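Local coordinates for protein UDP-4-amino-4,6-dideoxy-N-acetyl-beta-L-altrosamine transaminase (Helicobacter pylori, PDB 2FNU) that transfers an amino group from glutamate to a UDP-linked 4-keto sugar, using pyridoxal phosphate, in the second step of pseudaminic acid biosynthesis, at residues A181-I185 with S281-L285. Sequence-based numbering, arbitrary orientation.
Sequences AIKPI and SSNHL. With UD1 (uridine-diphosphate-N-acetylglucosamine), chain F; PMP (4'-deoxy-4'-aminopyridoxal-5'-phosphate), chain E.
His284 reaches Lys183 by holding CG trans to its backbone N (chi1 172°), while the lysine chain, kinked at chi2 (-72°) and chi4, runs across one face of the imidazole. Lys183 CD lies over that face, 3.9 Å from the centroid and 20° off the normal, a CH-pi contact displaced toward the rim. Lys183 NZ comes within 3.1 Å of His284 NE2 and donates a hydrogen bond of 3.2 Å to cofactor O3. Lys183 otherwise carries the cofactor as an internal aldimine; here the cofactor is joined to the sugar as the external aldimine, PMP N4A 1.3 Å from UD1 C4', with Lys183 NZ released beside it. At the ring edge, in plane, Ile182 O approaches His284 CE1 at 3.1 Å, and a water O, donating to that carbonyl, is hydrogen-bonded to His284 ND1 at 2.9 Å. Pro184 CG rests on Ser282 CB at 4.0 Å, and Ser282 OG hydrogen-bonds His157 O. Ile182 CG2 meets uracil N1 of UD1 at 3.5 Å. The contact joins the active-site loop between strands 174-178 and 191-195 to the loop entering strand 286-290, Arg253 of helix 246-264 hydrogen-bonding through NH1 to Pro184 O and NE to Ser282 O.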
loop_
_atom_site.group_PDB
_atom_site.type_symbol
_atom_site.label_atom_id
_atom_site.label_comp_id
_atom_site.label_asym_id
_atom_site.label_seq_id
_atom_site.Cartn_x
_atom_site.Cartn_y
_atom_site.Cartn_z
ATOM N N ALA B 181 3.369 -5.889 -11.590
ATOM C CA ALA B 181 4.283 -6.822 -12.268
ATOM C C ALA B 181 4.038 -7.001 -13.764
ATOM O O ALA B 181 4.987 -7.137 -14.532
ATOM C CB ALA B 181 4.201 -8.178 -11.584
ATOM N N ILE B 182 2.776 -7.035 -14.181
ATOM C CA ILE B 182 2.477 -7.388 -15.573
ATOM C C ILE B 182 2.185 -6.178 -16.449
ATOM O O ILE B 182 1.791 -6.333 -17.616
ATOM C CB ILE B 182 1.341 -8.432 -15.682
ATOM C CG1 ILE B 182 0.023 -7.832 -15.184
ATOM C CG2 ILE B 182 1.758 -9.696 -14.914
ATOM C CD1 ILE B 182 -1.210 -8.747 -15.347
ATOM N N LYS B 183 2.390 -4.977 -15.900
ATOM C CA LYS B 183 2.026 -3.750 -16.618
ATOM C C LYS B 183 3.138 -3.248 -17.551
ATOM O O LYS B 183 4.232 -3.830 -17.586
ATOM C CB LYS B 183 1.598 -2.675 -15.627
ATOM C CG LYS B 183 0.247 -2.972 -14.951
ATOM C CD LYS B 183 -0.926 -2.798 -15.894
ATOM C CE LYS B 183 -2.253 -2.926 -15.132
ATOM N NZ LYS B 183 -3.245 -3.708 -15.885
ATOM N N PRO B 184 2.849 -2.217 -18.359
ATOM C CA PRO B 184 3.848 -1.772 -19.344
ATOM C C PRO B 184 5.264 -1.570 -18.806
ATOM O O PRO B 184 6.235 -1.920 -19.484
ATOM C CB PRO B 184 3.230 -0.485 -19.895
ATOM C CG PRO B 184 1.744 -0.823 -19.901
ATOM C CD PRO B 184 1.566 -1.497 -18.540
ATOM N N ILE B 185 5.378 -0.992 -17.613
ATOM C CA ILE B 185 6.635 -1.070 -16.847
ATOM C C ILE B 185 6.227 -1.476 -15.450
ATOM O O ILE B 185 5.055 -1.326 -15.078
ATOM C CB ILE B 185 7.446 0.251 -16.782
ATOM C CG1 ILE B 185 6.664 1.346 -16.044
ATOM C CG2 ILE B 185 7.939 0.660 -18.184
ATOM C CD1 ILE B 185 7.518 2.599 -15.695
ATOM N N SER B 281 -0.175 2.736 -29.007
ATOM C CA SER B 281 -0.708 2.172 -27.763
ATOM C C SER B 281 0.402 1.478 -26.998
ATOM O O SER B 281 1.361 0.962 -27.597
ATOM C CB SER B 281 -1.802 1.132 -28.059
ATOM O OG SER B 281 -2.118 0.332 -26.909
ATOM N N SER B 282 0.248 1.439 -25.670
ATOM C CA SER B 282 1.180 0.707 -24.821
ATOM C C SER B 282 1.171 -0.790 -25.157
ATOM O O SER B 282 2.115 -1.512 -24.841
ATOM C CB SER B 282 0.760 0.886 -23.364
ATOM O OG SER B 282 -0.487 0.231 -23.148
ATOM N N ASN B 283 0.082 -1.268 -25.751
ATOM C CA ASN B 283 -0.083 -2.698 -26.041
ATOM C C ASN B 283 -0.004 -3.538 -24.773
ATOM O O ASN B 283 0.602 -4.607 -24.763
ATOM C CB ASN B 283 0.969 -3.204 -27.046
ATOM C CG ASN B 283 0.807 -2.583 -28.418
ATOM O OD1 ASN B 283 1.752 -2.003 -28.981
ATOM N ND2 ASN B 283 -0.389 -2.687 -28.962
ATOM N N HIS B 284 -0.611 -3.042 -23.691
ATOM C CA HIS B 284 -0.653 -3.851 -22.474
ATOM C C HIS B 284 -1.309 -5.205 -22.722
ATOM O O HIS B 284 -0.816 -6.243 -22.216
ATOM C CB HIS B 284 -1.345 -3.110 -21.318
ATOM C CG HIS B 284 -1.573 -3.977 -20.132
ATOM N ND1 HIS B 284 -0.560 -4.716 -19.550
ATOM C CD2 HIS B 284 -2.696 -4.264 -19.438
ATOM C CE1 HIS B 284 -1.056 -5.424 -18.549
ATOM N NE2 HIS B 284 -2.351 -5.170 -18.461
ATOM N N LEU B 285 -2.428 -5.184 -23.458
ATOM C CA LEU B 285 -3.130 -6.418 -23.853
ATOM C C LEU B 285 -3.161 -6.551 -25.359
ATOM O O LEU B 285 -3.071 -5.534 -26.078
ATOM C CB LEU B 285 -4.583 -6.439 -23.364
ATOM C CG LEU B 285 -4.866 -6.210 -21.879
ATOM C CD1 LEU B 285 -6.380 -6.115 -21.581
ATOM C CD2 LEU B 285 -4.245 -7.319 -21.043
HETATM C "C1'" UD1 F . -5.864 -8.245 -12.096
HETATM C "C2'" UD1 F . -6.326 -7.748 -13.477
HETATM C "C3'" UD1 F . -5.281 -6.873 -14.163
HETATM C "C4'" UD1 F . -4.743 -5.808 -13.197
HETATM C "C5'" UD1 F . -4.335 -6.352 -11.814
HETATM C "C6'" UD1 F . -2.969 -7.042 -11.841
HETATM C "C7'" UD1 F . -7.916 -9.353 -14.467
HETATM C "C8'" UD1 F . -8.105 -10.640 -15.225
HETATM N "N2'" UD1 F . -6.669 -8.893 -14.320
HETATM O "O1'" UD1 F . -4.877 -9.268 -12.239
HETATM O "O3'" UD1 F . -5.867 -6.208 -15.307
HETATM O "O5'" UD1 F . -5.357 -7.193 -11.251
HETATM O "O7'" UD1 F . -8.871 -8.764 -14.020
HETATM N N1 UD1 F . 2.107 -12.771 -13.364
HETATM C C2 UD1 F . 3.508 -12.752 -13.508
HETATM N N3 UD1 F . 4.270 -12.170 -12.568
HETATM C C4 UD1 F . 3.734 -11.607 -11.476
HETATM C C5 UD1 F . 2.355 -11.592 -11.273
HETATM C C6 UD1 F . 1.524 -12.182 -12.218
HETATM O O2 UD1 F . 4.035 -13.279 -14.520
HETATM O O4 UD1 F . 4.485 -11.082 -10.633
HETATM C C1B UD1 F . 1.296 -13.431 -14.407
HETATM C C2B UD1 F . 1.176 -14.902 -14.033
HETATM O "O2'" UD1 F . 1.335 -15.700 -15.209
HETATM C C3B UD1 F . -0.228 -15.035 -13.484
HETATM C C4B UD1 F . -0.982 -13.959 -14.236
HETATM O O4B UD1 F . -0.038 -12.907 -14.469
HETATM O O3B UD1 F . -0.805 -16.327 -13.709
HETATM C C5B UD1 F . -2.140 -13.446 -13.404
HETATM O O5B UD1 F . -2.803 -12.440 -14.157
HETATM P PA UD1 F . -4.313 -12.035 -13.756
HETATM O O1A UD1 F . -4.712 -10.825 -14.588
HETATM O O2A UD1 F . -5.165 -13.292 -13.802
HETATM O O3A UD1 F . -4.007 -11.613 -12.223
HETATM P PB UD1 F . -4.943 -10.621 -11.353
HETATM O O1B UD1 F . -6.375 -11.135 -11.348
HETATM O O2B UD1 F . -4.210 -10.351 -10.047
HETATM N N1 PMP E . -7.368 -0.188 -12.988
HETATM C C2 PMP E . -7.169 -1.056 -14.031
HETATM C C2A PMP E . -7.773 -0.722 -15.375
HETATM C C3 PMP E . -6.405 -2.212 -13.823
HETATM O O3 PMP E . -6.165 -3.075 -14.854
HETATM C C4 PMP E . -5.865 -2.498 -12.546
HETATM C C4A PMP E . -5.111 -3.781 -12.271
HETATM N N4A PMP E . -5.607 -4.894 -13.050
HETATM C C5 PMP E . -6.033 -1.562 -11.521
HETATM C C6 PMP E . -6.738 -0.390 -11.787
HETATM C C5A PMP E . -5.447 -1.776 -10.136
HETATM O O4P PMP E . -4.058 -1.521 -10.234
HETATM P P PMP E . -3.051 -2.140 -9.133
HETATM O O1P PMP E . -2.929 -3.609 -9.461
HETATM O O2P PMP E . -1.746 -1.441 -9.375
HETATM O O3P PMP E . -3.592 -1.867 -7.756
HETATM O O HOH W 1 2.250 -4.718 -20.195
#